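Local coordinates for BmrU protein (Bacillus anthracis, PDB 3T5P) that is a putative diacylglycerol kinase, probably a lipid kinase that phosphorylates diacylglycerol or a related lipid, at residues W146-V151 with L284-Q289; P186-Y191 with H267-E272; Y196-V201 with V232-G237. All coordinates share one frame; numbering follows the deposited sequence.

Interaction 1: W146-V151 with L284-Q289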
loop_
_atom_site.group_PDB
_atom_site.type_symbol
_atom_site.label_atom_id
_atom_site.label_comp_id
_atom_site.label_asym_id
_atom_site.label_seq_id
_atom_site.Cartn_x
_atom_site.Cartn_y
_atom_site.Cartn_z
ATOM N N TRP A 146 -2.206 -32.330 15.348
ATOM C CA TRP A 146 -1.077 -32.235 16.251
ATOM C C TRP A 146 -0.877 -33.667 16.708
ATOM O O TRP A 146 -1.859 -34.358 16.976
ATOM C CB TRP A 146 -1.468 -31.358 17.430
ATOM C CG TRP A 146 -0.464 -31.175 18.541
ATOM C CD1 TRP A 146 0.251 -30.052 18.808
ATOM C CD2 TRP A 146 -0.145 -32.106 19.585
ATOM N NE1 TRP A 146 1.024 -30.233 19.925
ATOM C CE2 TRP A 146 0.800 -31.484 20.424
ATOM C CE3 TRP A 146 -0.545 -33.410 19.876
ATOM C CZ2 TRP A 146 1.344 -32.114 21.531
ATOM C CZ3 TRP A 146 -0.001 -34.035 20.983
ATOM C CH2 TRP A 146 0.928 -33.388 21.797
ATOM N N GLY A 147 0.365 -34.121 16.795
ATOM C CA GLY A 147 0.620 -35.499 17.185
ATOM C C GLY A 147 2.009 -35.813 17.696
ATOM O O GLY A 147 2.994 -35.197 17.279
ATOM N N ILE A 148 2.065 -36.767 18.629
ATOM C CA ILE A 148 3.331 -37.380 19.051
ATOM C C ILE A 148 3.290 -38.868 18.793
ATOM O O ILE A 148 2.232 -39.488 18.889
ATOM C CB ILE A 148 3.638 -37.274 20.552
ATOM C CG1 ILE A 148 2.914 -36.117 21.224
ATOM C CG2 ILE A 148 5.145 -37.172 20.755
ATOM C CD1 ILE A 148 2.830 -36.316 22.728
ATOM N N GLY A 149 4.461 -39.432 18.514
ATOM C CA GLY A 149 4.610 -40.868 18.282
ATOM C C GLY A 149 4.460 -41.272 16.831
ATOM O O GLY A 149 4.381 -42.459 16.520
ATOM N N LEU A 150 4.413 -40.290 15.934
ATOM C CA LEU A 150 4.378 -40.566 14.492
ATOM C C LEU A 150 5.772 -40.908 13.936
ATOM O O LEU A 150 5.887 -41.543 12.877
ATOM C CB LEU A 150 3.807 -39.373 13.735
ATOM C CG LEU A 150 2.307 -39.113 13.834
ATOM C CD1 LEU A 150 1.347 -40.246 14.003
ATOM C CD2 LEU A 150 1.831 -37.758 14.004
ATOM N N VAL A 151 6.815 -40.467 14.646
ATOM C CA VAL A 151 8.205 -40.620 14.211
ATOM C C VAL A 151 8.906 -41.690 15.045
ATOM O O VAL A 151 9.982 -42.166 14.681
ATOM C CB VAL A 151 8.976 -39.278 14.323
ATOM N N LEU A 284 7.717 -26.977 16.942
ATOM C CA LEU A 284 6.863 -27.161 18.113
ATOM C C LEU A 284 7.281 -28.392 18.930
ATOM O O LEU A 284 7.655 -29.423 18.364
ATOM C CB LEU A 284 5.403 -27.316 17.657
ATOM C CG LEU A 284 4.307 -27.077 18.695
ATOM C CD1 LEU A 284 4.415 -25.673 19.267
ATOM C CD2 LEU A 284 2.945 -27.325 18.062
ATOM N N HIS A 285 7.212 -28.278 20.255
ATOM C CA HIS A 285 7.515 -29.408 21.147
ATOM C C HIS A 285 6.696 -29.329 22.424
ATOM O O HIS A 285 6.215 -28.260 22.791
ATOM C CB HIS A 285 9.017 -29.474 21.478
ATOM C CG HIS A 285 9.552 -28.249 22.166
ATOM N ND1 HIS A 285 9.329 -27.988 23.502
ATOM C CD2 HIS A 285 10.324 -27.231 21.708
ATOM C CE1 HIS A 285 9.929 -26.857 23.833
ATOM N NE2 HIS A 285 10.543 -26.379 22.763
ATOM N N THR A 286 6.529 -30.468 23.087
ATOM C CA THR A 286 5.823 -30.503 24.362
ATOM C C THR A 286 6.668 -29.811 25.424
ATOM O O THR A 286 7.885 -29.692 25.270
ATOM C CB THR A 286 5.513 -31.946 24.816
ATOM O OG1 THR A 286 6.737 -32.673 24.986
ATOM C CG2 THR A 286 4.629 -32.651 23.798
ATOM N N PRO A 287 6.028 -29.343 26.506
ATOM C CA PRO A 287 4.591 -29.365 26.761
ATOM C C PRO A 287 3.818 -28.349 25.906
ATOM O O PRO A 287 4.393 -27.373 25.416
ATOM C CB PRO A 287 4.489 -29.034 28.258
ATOM C CG PRO A 287 5.732 -28.323 28.583
ATOM C CD PRO A 287 6.785 -28.834 27.661
ATOM N N CYS A 288 2.521 -28.603 25.737
ATOM C CA CYS A 288 1.689 -27.817 24.834
ATOM C C CYS A 288 0.335 -27.434 25.390
ATOM O O CYS A 288 -0.400 -28.267 25.911
ATOM C CB CYS A 288 1.456 -28.569 23.533
ATOM S SG CYS A 288 2.618 -28.161 22.273
ATOM N N GLN A 289 0.020 -26.152 25.259
ATOM C CA GLN A 289 -1.332 -25.675 25.421
ATOM C C GLN A 289 -1.919 -25.664 24.015
ATOM O O GLN A 289 -1.399 -24.996 23.122
ATOM C CB GLN A 289 -1.365 -24.276 26.059
ATOM C CG GLN A 289 -2.771 -23.694 26.280
ATOM C CD GLN A 289 -3.667 -24.583 27.146
ATOM O OE1 GLN A 289 -3.182 -25.348 27.978
ATOM N NE2 GLN A 289 -4.983 -24.483 26.948
#
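W146 and I148 of one strand face L284 and T286 of the other segment with backbones too far apart to pair directly, the CA atoms of W146 and L284 being 9.6 Å apart and those of I148 and T286 9.0 Å. The indole of W146 spans the distance: chi1 of 177° carries it toward 284-289, and chi2 of 108° turns its NE1-CZ2 edge to that segment. There W146 NE1 donates to C288 SG at 3.5 Å, the sulfur lying near the ring plane, so this is also an edge-on sulfur-aromatic contact. Further along the same edge, CZ2 of W146 meets CG2 of T286 at 4.0 Å, and I148 CD1 reaches T286 CG2 at 4.2 Å. L284 CD2 comes obliquely to CD1 of W146 at 3.9 Å. Threonine suits its place because its methyl packs against the indole edge while OG1 bonds to OG1 of T270. W146, large and flat with a single N-H, reaches from strand 145-148 to the start of strand 288-300 in a different sheet, and small C288 supplies a soft acceptor. A thiol accepts only weakly, so this bond probably orients the buried indole while apolar packing provides most of the cohesion.

Interaction 2: P186-Y191 with H267-E272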
loop_
_atom_site.group_PDB
_atom_site.type_symbol
_atom_site.label_atom_id
_atom_site.label_comp_id
_atom_site.label_asym_id
_atom_site.label_seq_id
_atom_site.Cartn_x
_atom_site.Cartn_y
_atom_site.Cartn_z
ATOM N N PRO A 186 5.201 -41.717 28.631
ATOM C CA PRO A 186 4.094 -41.297 29.470
ATOM C C PRO A 186 3.553 -39.956 29.020
ATOM O O PRO A 186 4.311 -39.097 28.540
ATOM C CB PRO A 186 4.714 -41.183 30.865
ATOM C CG PRO A 186 6.201 -41.274 30.680
ATOM C CD PRO A 186 6.499 -41.361 29.223
ATOM N N VAL A 187 2.244 -39.787 29.173
ATOM C CA VAL A 187 1.573 -38.565 28.759
ATOM C C VAL A 187 0.510 -38.166 29.787
ATOM O O VAL A 187 -0.190 -39.015 30.338
ATOM C CB VAL A 187 0.944 -38.709 27.352
ATOM C CG1 VAL A 187 -0.146 -39.785 27.358
ATOM C CG2 VAL A 187 0.397 -37.376 26.868
ATOM N N LYS A 188 0.445 -36.861 30.054
ATOM C CA LYS A 188 -0.584 -36.263 30.902
ATOM C C LYS A 188 -1.368 -35.251 30.068
ATOM O O LYS A 188 -0.815 -34.245 29.605
ATOM C CB LYS A 188 0.054 -35.579 32.115
ATOM C CG LYS A 188 -0.934 -35.055 33.167
ATOM C CD LYS A 188 -0.259 -34.092 34.170
ATOM C CE LYS A 188 -1.297 -33.297 34.990
ATOM N NZ LYS A 188 -0.728 -32.640 36.204
ATOM N N ILE A 189 -2.655 -35.535 29.868
ATOM C CA ILE A 189 -3.522 -34.681 29.047
ATOM C C ILE A 189 -4.607 -34.041 29.908
ATOM O O ILE A 189 -5.424 -34.736 30.504
ATOM C CB ILE A 189 -4.193 -35.454 27.882
ATOM C CG1 ILE A 189 -3.147 -36.164 27.021
ATOM C CG2 ILE A 189 -4.996 -34.506 27.023
ATOM C CD1 ILE A 189 -3.729 -37.125 26.004
ATOM N N THR A 190 -4.598 -32.713 29.974
ATOM C CA THR A 190 -5.645 -31.970 30.664
ATOM C C THR A 190 -6.611 -31.411 29.636
ATOM O O THR A 190 -6.241 -30.575 28.816
ATOM C CB THR A 190 -5.086 -30.818 31.502
ATOM O OG1 THR A 190 -4.177 -31.345 32.475
ATOM C CG2 THR A 190 -6.205 -30.088 32.208
ATOM N N TYR A 191 -7.854 -31.879 29.699
ATOM C CA TYR A 191 -8.865 -31.500 28.729
ATOM C C TYR A 191 -10.159 -31.021 29.410
ATOM O O TYR A 191 -10.858 -31.791 30.091
ATOM C CB TYR A 191 -9.117 -32.652 27.731
ATOM C CG TYR A 191 -9.674 -33.928 28.320
ATOM C CD1 TYR A 191 -11.025 -34.236 28.208
ATOM C CD2 TYR A 191 -8.855 -34.831 28.979
ATOM C CE1 TYR A 191 -11.547 -35.405 28.744
ATOM C CE2 TYR A 191 -9.371 -36.010 29.519
ATOM C CZ TYR A 191 -10.716 -36.280 29.395
ATOM O OH TYR A 191 -11.240 -37.415 29.919
ATOM N N HIS A 267 -4.184 -29.360 27.390
ATOM C CA HIS A 267 -2.770 -29.241 27.756
ATOM C C HIS A 267 -2.101 -30.604 27.785
ATOM O O HIS A 267 -2.548 -31.502 28.507
ATOM C CB HIS A 267 -2.585 -28.561 29.111
ATOM C CG HIS A 267 -1.195 -28.060 29.333
ATOM N ND1 HIS A 267 -0.678 -26.984 28.643
ATOM C CD2 HIS A 267 -0.206 -28.498 30.148
ATOM C CE1 HIS A 267 0.564 -26.769 29.037
ATOM N NE2 HIS A 267 0.874 -27.674 29.949
ATOM N N ILE A 268 -1.027 -30.751 27.014
ATOM C CA ILE A 268 -0.365 -32.049 26.865
ATOM C C ILE A 268 1.083 -32.015 27.364
ATOM O O ILE A 268 1.906 -31.223 26.896
ATOM C CB ILE A 268 -0.400 -32.560 25.417
ATOM C CG1 ILE A 268 -1.857 -32.732 24.964
ATOM C CG2 ILE A 268 0.355 -33.884 25.299
ATOM C CD1 ILE A 268 -2.002 -33.277 23.552
ATOM N N GLU A 269 1.359 -32.902 28.316
ATOM C CA GLU A 269 2.639 -32.981 28.982
ATOM C C GLU A 269 3.255 -34.354 28.810
ATOM O O GLU A 269 2.569 -35.371 28.960
ATOM C CB GLU A 269 2.464 -32.723 30.478
ATOM C CG GLU A 269 2.990 -31.391 30.965
ATOM C CD GLU A 269 2.801 -31.240 32.458
ATOM O OE1 GLU A 269 1.622 -31.243 32.911
ATOM O OE2 GLU A 269 3.830 -31.125 33.170
ATOM N N THR A 270 4.558 -34.370 28.537
ATOM C CA THR A 270 5.346 -35.606 28.522
ATOM C C THR A 270 6.470 -35.537 29.564
ATOM O O THR A 270 6.779 -34.459 30.081
ATOM C CB THR A 270 5.916 -35.901 27.119
ATOM O OG1 THR A 270 6.582 -34.740 26.603
ATOM C CG2 THR A 270 4.788 -36.310 26.163
ATOM N N GLU A 271 7.064 -36.685 29.884
ATOM C CA GLU A 271 8.155 -36.739 30.882
ATOM C C GLU A 271 9.314 -35.844 30.425
ATOM O O GLU A 271 9.747 -34.955 31.161
ATOM C CB GLU A 271 8.630 -38.185 31.137
ATOM C CG GLU A 271 9.026 -38.492 32.606
ATOM C CD GLU A 271 10.528 -38.309 32.920
ATOM O OE1 GLU A 271 11.347 -38.242 31.974
ATOM O OE2 GLU A 271 10.892 -38.250 34.123
ATOM N N GLU A 272 9.788 -36.077 29.200
ATOM C CA GLU A 272 10.807 -35.231 28.569
ATOM C C GLU A 272 10.194 -34.512 27.370
ATOM O O GLU A 272 9.215 -34.980 26.789
ATOM C CB GLU A 272 12.017 -36.064 28.130
#
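The carbonyl oxygen of E269 takes the backbone N of K188 at 2.8 Å, nearly straight at 171°. A weaker CA-H contact reaches the same acceptor, V187 CA lying 3.4 Å from E269 O. E269 N answers to K188 O at 2.9 Å, completing a hydrogen-bonded antiparallel pair. T190 and H267 repeat the pattern two residues on, while I189 and I268 between them form a non-hydrogen-bonded pair. Residues thus point by turns to two faces. On one, V187 CG2 meets I268 CG2 at 3.8 Å; the valine's chi1 of 63° puts this methyl anti to the backbone N, against the isoleucine. I189 runs alongside I268, I189 CG2 to I268 CG1 at 4.2 Å. These branched residues favour extended backbone and pack against V203 and V205 of the facing sheet. On the other face the extended chain of K188 lies beside E269, its CD touching OE1, but K188 NZ stays 4.3 Å from E269 OE1, beyond a salt bridge. The amine instead pairs with E269 of the second subunit, and H267 hydrogen-bonds to H267 of that subunit, so polar residues suit this face. The two strands are an antiparallel pair within the six-stranded sheet of the YegS-like C-terminal β-sandwich domain, one apolar face turned inward and one polar face meeting the second subunit in this assembly.

Interaction 3: Y196-V201 with V232-G237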
loop_
_atom_site.group_PDB
_atom_site.type_symbol
_atom_site.label_atom_id
_atom_site.label_comp_id
_atom_site.label_asym_id
_atom_site.label_seq_id
_atom_site.Cartn_x
_atom_site.Cartn_y
_atom_site.Cartn_z
ATOM N N TYR A 196 -6.185 -37.029 32.037
ATOM C CA TYR A 196 -5.906 -38.367 31.542
ATOM C C TYR A 196 -4.412 -38.597 31.535
ATOM O O TYR A 196 -3.651 -37.811 30.959
ATOM C CB TYR A 196 -6.436 -38.531 30.138
ATOM C CG TYR A 196 -5.988 -39.807 29.451
ATOM C CD1 TYR A 196 -6.798 -40.938 29.454
ATOM C CD2 TYR A 196 -4.755 -39.883 28.792
ATOM C CE1 TYR A 196 -6.397 -42.123 28.810
ATOM C CE2 TYR A 196 -4.340 -41.050 28.153
ATOM C CZ TYR A 196 -5.168 -42.172 28.157
ATOM O OH TYR A 196 -4.764 -43.340 27.528
ATOM N N GLU A 197 -3.998 -39.703 32.138
ATOM C CA GLU A 197 -2.581 -39.978 32.306
ATOM C C GLU A 197 -2.344 -41.452 32.155
ATOM O O GLU A 197 -2.977 -42.262 32.821
ATOM C CB GLU A 197 -2.090 -39.491 33.670
ATOM C CG GLU A 197 -0.574 -39.423 33.781
ATOM C CD GLU A 197 -0.110 -38.570 34.941
ATOM O OE1 GLU A 197 -0.952 -37.867 35.541
ATOM O OE2 GLU A 197 1.104 -38.596 35.248
ATOM N N ASP A 198 -1.416 -41.782 31.273
ATOM C CA ASP A 198 -1.156 -43.157 30.895
ATOM C C ASP A 198 0.132 -43.270 30.078
ATOM O O ASP A 198 0.698 -42.259 29.681
ATOM C CB ASP A 198 -2.321 -43.728 30.112
ATOM C CG ASP A 198 -2.203 -45.204 29.980
ATOM O OD1 ASP A 198 -2.227 -45.904 31.036
ATOM O OD2 ASP A 198 -2.007 -45.646 28.823
ATOM N N GLU A 199 0.595 -44.499 29.854
ATOM C CA GLU A 199 1.709 -44.766 28.937
ATOM C C GLU A 199 1.163 -44.938 27.522
ATOM O O GLU A 199 0.237 -45.705 27.318
ATOM C CB GLU A 199 2.462 -46.039 29.336
ATOM C CG GLU A 199 3.354 -45.944 30.578
ATOM C CD GLU A 199 4.811 -45.574 30.268
ATOM O OE1 GLU A 199 5.027 -44.572 29.542
ATOM O OE2 GLU A 199 5.731 -46.272 30.773
ATOM N N ALA A 200 1.760 -44.253 26.550
ATOM C CA ALA A 200 1.209 -44.174 25.187
ATOM C C ALA A 200 2.233 -44.456 24.092
ATOM O O ALA A 200 3.432 -44.349 24.300
ATOM C CB ALA A 200 0.585 -42.818 24.962
ATOM N N VAL A 201 1.719 -44.825 22.924
ATOM C CA VAL A 201 2.517 -44.998 21.711
ATOM C C VAL A 201 2.192 -43.907 20.691
ATOM O O VAL A 201 3.048 -43.523 19.875
ATOM C CB VAL A 201 2.228 -46.366 21.083
ATOM C CG1 VAL A 201 2.743 -46.432 19.654
ATOM C CG2 VAL A 201 2.850 -47.444 21.943
ATOM N N VAL A 232 -5.756 -41.247 21.716
ATOM C CA VAL A 232 -4.557 -41.878 22.291
ATOM C C VAL A 232 -4.546 -43.398 22.111
ATOM O O VAL A 232 -5.538 -44.064 22.391
ATOM C CB VAL A 232 -4.449 -41.588 23.816
ATOM C CG1 VAL A 232 -3.088 -42.029 24.371
ATOM C CG2 VAL A 232 -4.682 -40.135 24.086
ATOM N N VAL A 233 -3.418 -43.942 21.668
ATOM C CA VAL A 233 -3.199 -45.362 21.758
ATOM C C VAL A 233 -2.283 -45.660 22.956
ATOM O O VAL A 233 -1.126 -45.214 23.012
ATOM C CB VAL A 233 -2.592 -45.952 20.456
ATOM C CG1 VAL A 233 -2.517 -47.482 20.535
ATOM C CG2 VAL A 233 -3.411 -45.540 19.247
ATOM N N LYS A 234 -2.803 -46.426 23.908
ATOM C CA LYS A 234 -2.003 -46.895 25.040
ATOM C C LYS A 234 -0.786 -47.741 24.612
ATOM O O LYS A 234 -0.796 -48.348 23.539
ATOM C CB LYS A 234 -2.876 -47.716 25.991
ATOM C CG LYS A 234 -3.943 -46.900 26.739
ATOM C CD LYS A 234 -4.514 -47.643 27.978
ATOM C CE LYS A 234 -3.440 -48.406 28.805
ATOM N NZ LYS A 234 -3.871 -48.775 30.187
ATOM N N SER A 235 0.244 -47.780 25.464
ATOM C CA SER A 235 1.489 -48.592 25.257
ATOM C C SER A 235 1.228 -50.081 24.908
ATOM O O SER A 235 1.954 -50.761 24.163
ATOM C CB SER A 235 2.329 -48.540 26.549
ATOM O OG SER A 235 1.532 -48.781 27.712
ATOM N N THR A 236 0.159 -50.533 25.522
ATOM C CA THR A 236 -0.383 -51.881 25.455
ATOM C C THR A 236 -1.308 -52.122 24.257
ATOM O O THR A 236 -1.659 -53.258 23.973
ATOM C CB THR A 236 -1.227 -52.164 26.736
ATOM O OG1 THR A 236 -2.371 -51.293 26.786
ATOM C CG2 THR A 236 -0.390 -51.978 27.996
ATOM N N GLY A 237 -1.708 -51.059 23.567
ATOM C CA GLY A 237 -2.749 -51.150 22.539
ATOM C C GLY A 237 -2.286 -51.182 21.091
ATOM O O GLY A 237 -3.075 -50.931 20.194
#
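Backbone bonds tie the end of strand 196-200 to the end of strand 232-234 around the single bridge of A200 with K234, a non-hydrogen-bonded antiparallel pair whose CA atoms are 4.2 Å apart. V201 N donates to V233 O at 2.9 Å in a nearly straight bond, and S235 N donates to E199 O at 2.8 Å, arriving from above the carbonyl plane. The short strand axes make an angle of 74°, so they meet only at their ends, and the side chains of A200 and K234 diverge. Serine fits the site beyond the bridge: S235 OG stands between its backbone N and carbonyl carbon (chi1 47°), which brings it back to E199 O for a second, weak bond at 3.4 Å and against E199 CB.

Among charged groups, K234 bends at chi3, and the side chains of K234 and D198 cross at about a right angle. K234 suits the place because its methylenes pack beside D198 OD2 while K234 NZ reaches D198 OD1 at 3.4 Å, a long, weak salt bridge.

The apolar contacts gather around V232. V232 CG1 touches A200 CB at 3.8 Å and nears Y196 CE2 at 4.1 Å. The tyrosine comes from the opposite direction, so ring and valine meet obliquely, while Y196 OH lies 3.7 Å from K234 CG. Alanine is small enough for the two strands to close in at the bridge.

Around this corner, Y196 stacks on F259 of strand 258-263, and V232 packs on I189 of strand 185-191. V201 leans on I238 and V233 on F241 of helix 238-247, which begins just after the type I turn K234-G237. The chain itself turns at V201, passing from the sheet of strand 194-200 to that of strand 202-206.

How the interactions relate
From the N terminus, 146-151 comes first and waits until 284-289 to close interaction 1, the longest loop. Within it, 186-191 is joined much later by 267-272 in interaction 2, and inside that loop 196-201 meets 232-237 in interaction 3; the three are nested and none cross. Interaction 2 pairs two strands of the six-stranded antiparallel sheet, whereas interactions 1 and 3 each join that sheet to the four-stranded one, at places whose centres are 14 Å apart. Interaction 2 lies against both: its strand 265-270 neighbours strand 288-300 of interaction 1, and its strand 185-191 neighbours strand 194-200 of interaction 3. Interactions 1 and 2 also reach the second subunit.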